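PDB 4ZSF: BsaWI endonuclease from Geobacillus stearothermophilus, which acts as a PD-(D/E)XK-type restriction endonuclease, captured here in a pre-specific complex with DNA, and probably cuts the duplex with the help of metal ions. Local coordinates for residues 110-115 / 144-149; 160-165 / 190-195; 221-226 / 233-238. One frame throughout, in Å; residues are numbered along the deposited sequence. Where two conformers were deposited one is given.

Contact 1. Residues 110-115 / 144-149. With nucleotides of chain B.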
# COMPACT_ATOMS: atom_id res chain seq x y z
N ILE A 110 -17.40 -5.67 -22.04
CA ILE A 110 -16.45 -5.46 -21.00
C ILE A 110 -16.70 -6.49 -19.91
O ILE A 110 -17.86 -6.77 -19.51
CB ILE A 110 -16.58 -4.02 -20.39
CG1 ILE A 110 -16.12 -2.99 -21.45
CG2 ILE A 110 -15.82 -3.92 -19.11
CD1 ILE A 110 -16.47 -1.54 -21.03
N LEU A 111 -15.59 -7.03 -19.43
CA LEU A 111 -15.59 -7.99 -18.33
C LEU A 111 -14.83 -7.46 -17.13
O LEU A 111 -13.72 -6.89 -17.30
CB LEU A 111 -14.89 -9.28 -18.76
CG LEU A 111 -15.32 -9.93 -20.06
CD1 LEU A 111 -14.34 -11.09 -20.29
CD2 LEU A 111 -16.77 -10.40 -19.92
N LEU A 112 -15.34 -7.72 -15.93
CA LEU A 112 -14.48 -7.51 -14.73
C LEU A 112 -13.36 -8.52 -14.71
O LEU A 112 -13.45 -9.57 -15.34
CB LEU A 112 -15.27 -7.64 -13.42
CG LEU A 112 -16.50 -6.73 -13.37
CD1 LEU A 112 -17.47 -7.20 -12.23
CD2 LEU A 112 -16.02 -5.28 -13.06
N GLN A 113 -12.27 -8.22 -14.04
CA GLN A 113 -11.21 -9.24 -13.89
C GLN A 113 -11.80 -10.55 -13.36
O GLN A 113 -11.48 -11.64 -13.90
CB GLN A 113 -10.11 -8.72 -12.96
CG GLN A 113 -9.10 -9.77 -12.63
CD GLN A 113 -8.07 -9.27 -11.62
OE1 GLN A 113 -7.31 -8.35 -11.90
NE2 GLN A 113 -8.07 -9.86 -10.42
N LYS A 114 -12.69 -10.51 -12.35
CA LYS A 114 -13.20 -11.81 -11.88
C LYS A 114 -14.09 -12.51 -12.95
O LYS A 114 -14.19 -13.73 -12.95
CB LYS A 114 -13.98 -11.66 -10.56
CG LYS A 114 -15.29 -10.97 -10.73
CD LYS A 114 -16.16 -11.19 -9.50
CE LYS A 114 -17.16 -10.07 -9.35
NZ LYS A 114 -16.53 -8.82 -8.77
N ASP A 115 -14.76 -11.74 -13.81
CA ASP A 115 -15.52 -12.34 -14.93
C ASP A 115 -14.57 -13.11 -15.87
O ASP A 115 -14.81 -14.25 -16.25
CB ASP A 115 -16.26 -11.28 -15.78
CG ASP A 115 -17.30 -10.50 -15.02
OD1 ASP A 115 -17.93 -11.09 -14.09
OD2 ASP A 115 -17.53 -9.31 -15.38
N PHE A 144 -4.94 -5.27 -14.33
CA PHE A 144 -6.01 -4.55 -15.05
C PHE A 144 -7.33 -4.69 -14.32
O PHE A 144 -7.63 -5.76 -13.81
CB PHE A 144 -6.12 -5.09 -16.47
CG PHE A 144 -4.86 -4.85 -17.25
CD1 PHE A 144 -4.48 -3.55 -17.58
CD2 PHE A 144 -4.00 -5.91 -17.54
CE1 PHE A 144 -3.22 -3.32 -18.26
CE2 PHE A 144 -2.79 -5.71 -18.26
CZ PHE A 144 -2.37 -4.43 -18.57
N ASP A 145 -8.16 -3.65 -14.37
CA ASP A 145 -9.44 -3.60 -13.67
C ASP A 145 -10.53 -4.25 -14.53
O ASP A 145 -11.41 -4.95 -14.04
CB ASP A 145 -9.75 -2.13 -13.40
CG ASP A 145 -8.68 -1.50 -12.50
OD1 ASP A 145 -8.39 -2.11 -11.43
OD2 ASP A 145 -8.09 -0.46 -12.88
N LEU A 146 -10.41 -4.06 -15.83
CA LEU A 146 -11.42 -4.51 -16.77
C LEU A 146 -10.75 -5.11 -18.01
O LEU A 146 -9.62 -4.74 -18.33
CB LEU A 146 -12.29 -3.34 -17.21
CG LEU A 146 -13.06 -2.61 -16.11
CD1 LEU A 146 -13.76 -1.31 -16.69
CD2 LEU A 146 -14.10 -3.60 -15.63
N TYR A 147 -11.47 -5.97 -18.71
CA TYR A 147 -11.00 -6.50 -19.99
C TYR A 147 -12.11 -6.32 -21.03
O TYR A 147 -13.30 -6.19 -20.66
CB TYR A 147 -10.64 -7.98 -19.88
CG TYR A 147 -9.41 -8.19 -19.03
CD1 TYR A 147 -8.15 -8.16 -19.60
CD2 TYR A 147 -9.53 -8.34 -17.65
CE1 TYR A 147 -7.00 -8.37 -18.81
CE2 TYR A 147 -8.39 -8.53 -16.82
CZ TYR A 147 -7.13 -8.53 -17.43
OH TYR A 147 -5.98 -8.78 -16.67
N ILE A 148 -11.75 -6.31 -22.32
CA ILE A 148 -12.83 -6.16 -23.31
C ILE A 148 -12.68 -7.26 -24.35
O ILE A 148 -11.55 -7.61 -24.77
CB ILE A 148 -12.86 -4.74 -23.92
CG1 ILE A 148 -14.03 -4.58 -24.92
CG2 ILE A 148 -11.48 -4.33 -24.56
CD1 ILE A 148 -14.29 -3.05 -25.32
N THR A 149 -13.82 -7.79 -24.80
CA THR A 149 -13.82 -8.89 -25.75
C THR A 149 -14.59 -8.57 -27.00
O THR A 149 -15.44 -7.63 -27.00
CB THR A 149 -14.46 -10.16 -25.18
OG1 THR A 149 -15.87 -9.94 -25.00
CG2 THR A 149 -13.85 -10.59 -23.85
P DA B 13 -16.62 -11.61 -4.92
OP1 DA B 13 -16.55 -11.31 -6.36
OP2 DA B 13 -17.92 -11.68 -4.20
O5' DA B 13 -15.87 -12.99 -4.70
C5' DA B 13 -14.47 -13.08 -4.85
C4' DA B 13 -13.96 -14.28 -4.07
O4' DA B 13 -13.69 -13.88 -2.70
C3' DA B 13 -14.96 -15.46 -3.98
O3' DA B 13 -14.28 -16.67 -4.08
C2' DA B 13 -15.52 -15.32 -2.57
C1' DA B 13 -14.27 -14.84 -1.85
N9 DA B 13 -14.55 -14.31 -0.53
C8 DA B 13 -15.74 -13.79 -0.10
N7 DA B 13 -15.74 -13.47 1.18
C5 DA B 13 -14.48 -13.85 1.60
C6 DA B 13 -13.86 -13.79 2.84
N6 DA B 13 -14.47 -13.29 3.93
N1 DA B 13 -12.60 -14.27 2.94
C2 DA B 13 -11.99 -14.74 1.83
N3 DA B 13 -12.49 -14.86 0.61
C4 DA B 13 -13.74 -14.38 0.56
O HOH W 1 -5.84 -8.01 -14.18
O HOH W 2 -12.05 -5.76 -11.74
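L146 pushes its CD2 methyl into the hollow between I110 and L112. On one side it meets L112 CD2 at 3.6 Å, where the two leucines lie side by side. On the other it meets I110 CG2 at 3.9 Å. The floor of the hollow is the carbonyl of L111, with L111 O 3.7 Å from L146 CD2. L146 CG stands anti to the carbonyl carbon (chi1 -60°), and this turns the methyl back toward 110-112. Helix 70-103 packs against the same side chains. Strands 110-112 and 146-149 are antiparallel and lie at one margin of the mixed sheet of the PD-(D/E)XK nuclease fold. L111 and Y147 form the hydrogen-bonded pair, with L111 N to Y147 O at 2.7 Å and the return bond from Y147 N to L111 O. Their side chains share the other face. There L111 CD1 butts against T149 CG2 at 3.6 Å, and the two side chains cross at about a right angle. The hydroxyl of T149 goes to E156. Past L112 the chain turns into a helix, and D115 OD2 accepts the N-H of L112, the N-cap residue. Y147 sets the CE2 edge of its ring against Q113 CA at 4.1 Å. A water donates to Q113 OE1, accepts from F144 N and touches Y147 OH, while Q113 NE2 bonds to N142.

Contact 2. Residues 160-165 / 190-195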
# COMPACT_ATOMS: atom_id res chain seq x y z
N GLY A 160 -8.51 -6.43 -25.39
CA GLY A 160 -8.05 -5.20 -24.76
C GLY A 160 -8.00 -5.31 -23.23
O GLY A 160 -8.76 -6.12 -22.64
N CYS A 161 -7.07 -4.55 -22.64
CA CYS A 161 -6.83 -4.48 -21.20
C CYS A 161 -7.08 -3.03 -20.77
O CYS A 161 -6.62 -2.09 -21.43
CB CYS A 161 -5.36 -4.84 -20.91
SG CYS A 161 -4.89 -6.49 -21.45
N ILE A 162 -7.83 -2.85 -19.69
CA ILE A 162 -8.30 -1.54 -19.31
C ILE A 162 -8.00 -1.24 -17.83
O ILE A 162 -8.32 -2.05 -16.93
CB ILE A 162 -9.85 -1.45 -19.50
CG1 ILE A 162 -10.22 -1.70 -20.98
CG2 ILE A 162 -10.40 -0.11 -18.93
CD1 ILE A 162 -11.72 -2.13 -21.13
N GLN A 163 -7.40 -0.09 -17.58
CA GLN A 163 -7.19 0.41 -16.20
C GLN A 163 -8.25 1.42 -15.92
O GLN A 163 -8.48 2.29 -16.73
CB GLN A 163 -5.82 1.01 -16.06
CG GLN A 163 -4.72 -0.11 -16.26
CD GLN A 163 -3.31 0.46 -16.31
OE1 GLN A 163 -3.10 1.65 -16.57
NE2 GLN A 163 -2.34 -0.38 -16.01
N SER A 164 -8.94 1.34 -14.78
CA SER A 164 -10.04 2.29 -14.60
C SER A 164 -9.93 2.88 -13.23
O SER A 164 -10.34 2.20 -12.29
CB SER A 164 -11.42 1.62 -14.80
OG SER A 164 -11.74 0.74 -13.72
N LYS A 165 -9.42 4.12 -13.14
CA LYS A 165 -8.97 4.80 -11.92
C LYS A 165 -9.83 5.99 -11.52
O LYS A 165 -10.22 6.79 -12.38
CB LYS A 165 -7.55 5.28 -12.12
CG LYS A 165 -6.57 4.12 -12.43
CD LYS A 165 -6.85 2.87 -11.55
CE LYS A 165 -6.01 1.66 -12.02
NZ LYS A 165 -6.31 0.41 -11.26
N VAL A 190 -5.76 0.53 -22.57
CA VAL A 190 -6.26 1.88 -22.34
C VAL A 190 -6.56 2.16 -20.89
O VAL A 190 -6.55 1.25 -20.06
CB VAL A 190 -7.56 2.15 -23.18
CG1 VAL A 190 -7.24 2.10 -24.68
CG2 VAL A 190 -8.65 1.15 -22.80
N ALA A 191 -6.79 3.45 -20.59
CA ALA A 191 -7.12 3.81 -19.21
C ALA A 191 -8.35 4.70 -19.24
O ALA A 191 -8.50 5.49 -20.20
CB ALA A 191 -6.00 4.54 -18.58
N ILE A 192 -9.19 4.59 -18.21
CA ILE A 192 -10.39 5.46 -18.08
C ILE A 192 -10.21 6.12 -16.76
O ILE A 192 -9.99 5.42 -15.74
CB ILE A 192 -11.66 4.60 -18.14
CG1 ILE A 192 -11.80 4.03 -19.57
CG2 ILE A 192 -12.93 5.44 -17.78
CD1 ILE A 192 -12.93 2.96 -19.73
N CYS A 193 -10.30 7.46 -16.75
CA CYS A 193 -9.93 8.30 -15.62
C CYS A 193 -11.05 9.25 -15.18
O CYS A 193 -11.59 9.98 -16.03
CB CYS A 193 -8.71 9.15 -16.00
SG CYS A 193 -7.24 8.29 -16.32
N LEU A 194 -11.36 9.32 -13.88
CA LEU A 194 -12.36 10.22 -13.43
C LEU A 194 -11.96 11.67 -13.43
O LEU A 194 -12.77 12.57 -13.74
CB LEU A 194 -12.76 9.78 -12.01
CG LEU A 194 -14.03 10.37 -11.49
CD1 LEU A 194 -15.10 10.22 -12.57
CD2 LEU A 194 -14.37 9.60 -10.26
N ASP A 195 -10.72 11.93 -13.10
CA ASP A 195 -10.38 13.31 -12.80
C ASP A 195 -9.13 13.58 -13.55
O ASP A 195 -8.15 12.83 -13.39
CB ASP A 195 -10.19 13.53 -11.30
CG ASP A 195 -9.81 14.94 -10.95
OD1 ASP A 195 -9.15 15.62 -11.77
OD2 ASP A 195 -10.14 15.36 -9.81
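I162 lays its CG1 alongside V190, touching V190 CG2 at 3.7 Å, with both side chains pointing the same way. The strands belong to a beta-alpha-beta crossover: strand 155-165, helix 172-184, strand 188-193. They run parallel at 22°, and the pairing keeps I162, S164, V190 and I192 on one face. I162 can reach two neighbours because its branches diverge. CG1 is anti to the carbonyl carbon (chi1 -60°) and serves V190. CG2 extends to I192 CD1 at 4.1 Å, across an oblique crossing. Helix 70-103 lies against this face, with I95 on I192 and E92 on S164. The other face carries Q163, A191, K165 and C193. A191 is short, and its CB rests 3.8 Å from Q163 O. The amide of Q163 is held at both ends, OE1 by W220 NE1 and NE2 by the carbonyl of D175, so its rotation is probably fixed. K165 bends away from 190-195 and makes a salt bridge to D145. Q163, S164 and K165 close the strand in a pattern consistent with the (D/E)XK half of the family motif, with glutamine in the acidic position. Beyond the strand, L194 packs on W53 of the second subunit. Backbone bonds alternate along the pair, and the last runs from L194 N to K165 O at 3.2 Å.

Contact 3. Residues 221-226 / 233-238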
# COMPACT_ATOMS: atom_id res chain seq x y z
N HIS A 221 -2.46 3.13 -25.45
CA HIS A 221 -3.02 3.45 -26.75
C HIS A 221 -3.91 4.67 -26.65
O HIS A 221 -4.01 5.48 -27.57
CB HIS A 221 -3.82 2.25 -27.31
CG HIS A 221 -2.92 1.15 -27.77
ND1 HIS A 221 -2.97 -0.13 -27.26
CD2 HIS A 221 -1.90 1.14 -28.68
CE1 HIS A 221 -2.06 -0.88 -27.85
NE2 HIS A 221 -1.38 -0.13 -28.70
N GLY A 222 -4.59 4.76 -25.52
CA GLY A 222 -5.56 5.83 -25.36
C GLY A 222 -5.90 5.97 -23.87
O GLY A 222 -5.91 4.99 -23.12
N MET A 223 -6.16 7.21 -23.48
CA MET A 223 -6.54 7.56 -22.13
C MET A 223 -7.88 8.29 -22.29
O MET A 223 -7.97 9.22 -23.11
CB MET A 223 -5.46 8.45 -21.49
CG MET A 223 -5.90 9.15 -20.24
SD MET A 223 -5.97 7.99 -18.85
CE MET A 223 -4.23 7.64 -18.58
N TYR A 224 -8.92 7.85 -21.56
CA TYR A 224 -10.27 8.45 -21.72
C TYR A 224 -10.61 9.13 -20.43
O TYR A 224 -10.63 8.45 -19.41
CB TYR A 224 -11.31 7.36 -22.06
CG TYR A 224 -10.87 6.72 -23.36
CD1 TYR A 224 -9.95 5.70 -23.38
CD2 TYR A 224 -11.33 7.22 -24.57
CE1 TYR A 224 -9.47 5.14 -24.58
CE2 TYR A 224 -10.90 6.69 -25.78
CZ TYR A 224 -9.98 5.63 -25.78
OH TYR A 224 -9.50 5.15 -27.00
N VAL A 225 -10.76 10.45 -20.46
CA VAL A 225 -10.91 11.22 -19.22
C VAL A 225 -12.29 11.84 -19.15
O VAL A 225 -12.74 12.43 -20.15
CB VAL A 225 -9.83 12.38 -19.12
CG1 VAL A 225 -9.97 13.17 -17.77
CG2 VAL A 225 -8.44 11.80 -19.34
N PHE A 226 -12.96 11.73 -17.98
CA PHE A 226 -14.24 12.42 -17.79
C PHE A 226 -14.06 13.95 -17.66
O PHE A 226 -14.01 14.50 -16.59
CB PHE A 226 -14.96 11.86 -16.57
CG PHE A 226 -15.57 10.52 -16.80
CD1 PHE A 226 -16.92 10.42 -17.18
CD2 PHE A 226 -14.88 9.37 -16.59
CE1 PHE A 226 -17.51 9.19 -17.38
CE2 PHE A 226 -15.49 8.12 -16.78
CZ PHE A 226 -16.82 8.05 -17.20
N ASP A 233 -3.68 14.48 -28.47
CA ASP A 233 -3.06 13.27 -29.00
C ASP A 233 -3.83 12.01 -28.58
O ASP A 233 -4.84 11.69 -29.21
CB ASP A 233 -1.59 13.20 -28.57
CG ASP A 233 -0.79 12.15 -29.35
OD1 ASP A 233 -1.37 11.41 -30.20
OD2 ASP A 233 0.41 12.07 -29.08
N ARG A 234 -3.39 11.30 -27.54
CA ARG A 234 -4.09 10.06 -27.13
C ARG A 234 -4.89 10.26 -25.86
O ARG A 234 -5.40 9.28 -25.30
CB ARG A 234 -3.07 8.92 -26.89
CG ARG A 234 -2.26 8.57 -28.16
CD ARG A 234 -1.06 7.68 -27.73
NE ARG A 234 -0.24 7.19 -28.86
CZ ARG A 234 -0.51 6.12 -29.61
NH1 ARG A 234 -1.61 5.39 -29.40
NH2 ARG A 234 0.35 5.82 -30.62
N ILE A 235 -5.05 11.52 -25.44
CA ILE A 235 -5.87 11.81 -24.26
C ILE A 235 -7.21 12.34 -24.73
O ILE A 235 -7.30 13.47 -25.25
CB ILE A 235 -5.22 12.82 -23.36
CG1 ILE A 235 -3.83 12.28 -22.88
CG2 ILE A 235 -6.09 13.06 -22.18
CD1 ILE A 235 -2.98 13.38 -22.21
N TYR A 236 -8.23 11.51 -24.61
CA TYR A 236 -9.53 11.80 -25.19
C TYR A 236 -10.63 12.13 -24.17
O TYR A 236 -10.65 11.51 -23.11
CB TYR A 236 -10.03 10.57 -25.94
CG TYR A 236 -9.06 10.05 -26.98
CD1 TYR A 236 -8.94 10.70 -28.23
CD2 TYR A 236 -8.31 8.91 -26.74
CE1 TYR A 236 -8.06 10.20 -29.20
CE2 TYR A 236 -7.43 8.41 -27.71
CZ TYR A 236 -7.34 9.06 -28.94
OH TYR A 236 -6.45 8.53 -29.89
N PRO A 237 -11.55 13.06 -24.50
CA PRO A 237 -12.65 13.37 -23.59
C PRO A 237 -13.78 12.36 -23.69
O PRO A 237 -14.13 11.90 -24.81
CB PRO A 237 -13.12 14.77 -24.02
CG PRO A 237 -12.81 14.81 -25.54
CD PRO A 237 -11.50 13.94 -25.67
N ILE A 238 -14.36 12.02 -22.53
CA ILE A 238 -15.59 11.22 -22.50
C ILE A 238 -16.53 11.77 -21.47
O ILE A 238 -16.15 12.59 -20.61
CB ILE A 238 -15.33 9.71 -22.17
CG1 ILE A 238 -14.48 9.61 -20.89
CG2 ILE A 238 -14.69 8.93 -23.38
CD1 ILE A 238 -14.44 8.13 -20.33
O HOH W 3 -5.81 5.83 -29.73
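R234 sends an extended side chain past the end of 221-226 and donates from NH1 to H221 O at 3.0 Å. The carbonyl oxygen lies in the guanidinium plane, and the same NH1 also bonds to W267 O. With an alanine here the carbonyls of H221 and W267 would probably lose the donor they share. I235 drops to the opposite face from Y236 and sets CG2 beside V225 CG2 at 3.9 Å. Y236 lies next to Y224 with the ring planes at 23°. The rings are slid apart and barely overlap, with Y236 CD2 3.5 Å from Y224 CE2. Y224 OH goes to H248. Y236 OH is bonded to a water, and that water donates to H221 O. This parallel pair forms one margin of the nuclease sheet within this chain. P237 has no N-H to give; of this segment's backbone N-H groups, those of Y236 and I238 donate across, to M223 O and V225 O. I238 folds inward. Its CG1 stands between backbone N and carbonyl carbon (chi1 51°), 3.4 Å from V225 O. CD1 thereby sits over one face of the F226 ring, 4.0 Å from the centroid, a CH-pi contact. D239, a calcium-binding residue of this protein, follows; its metal is not bound to this chain here.

Overall arrangement
All three contacts are buried and join neighbouring strands of one mixed sheet. Contact 2 is the most central, about 9 Å from the centre of the chain, and has strands on both sides. Contacts 1 and 3 include the outermost strands within this chain, and their centres are 19 Å apart. Contact 1 is antiparallel, the other two parallel. Probable hydrogen bonds tie contact 2 to both others: S164 N to D145 OD2 of contact 1 at 2.7 Å, and Y224 N of contact 3 to A191 O at 2.8 Å. Chemistry shifts across the sheet: leucines at contact 1, aliphatic side chains on one face of contact 2 and Q163 and K165 on the other, aromatic rings and an arginine at contact 3.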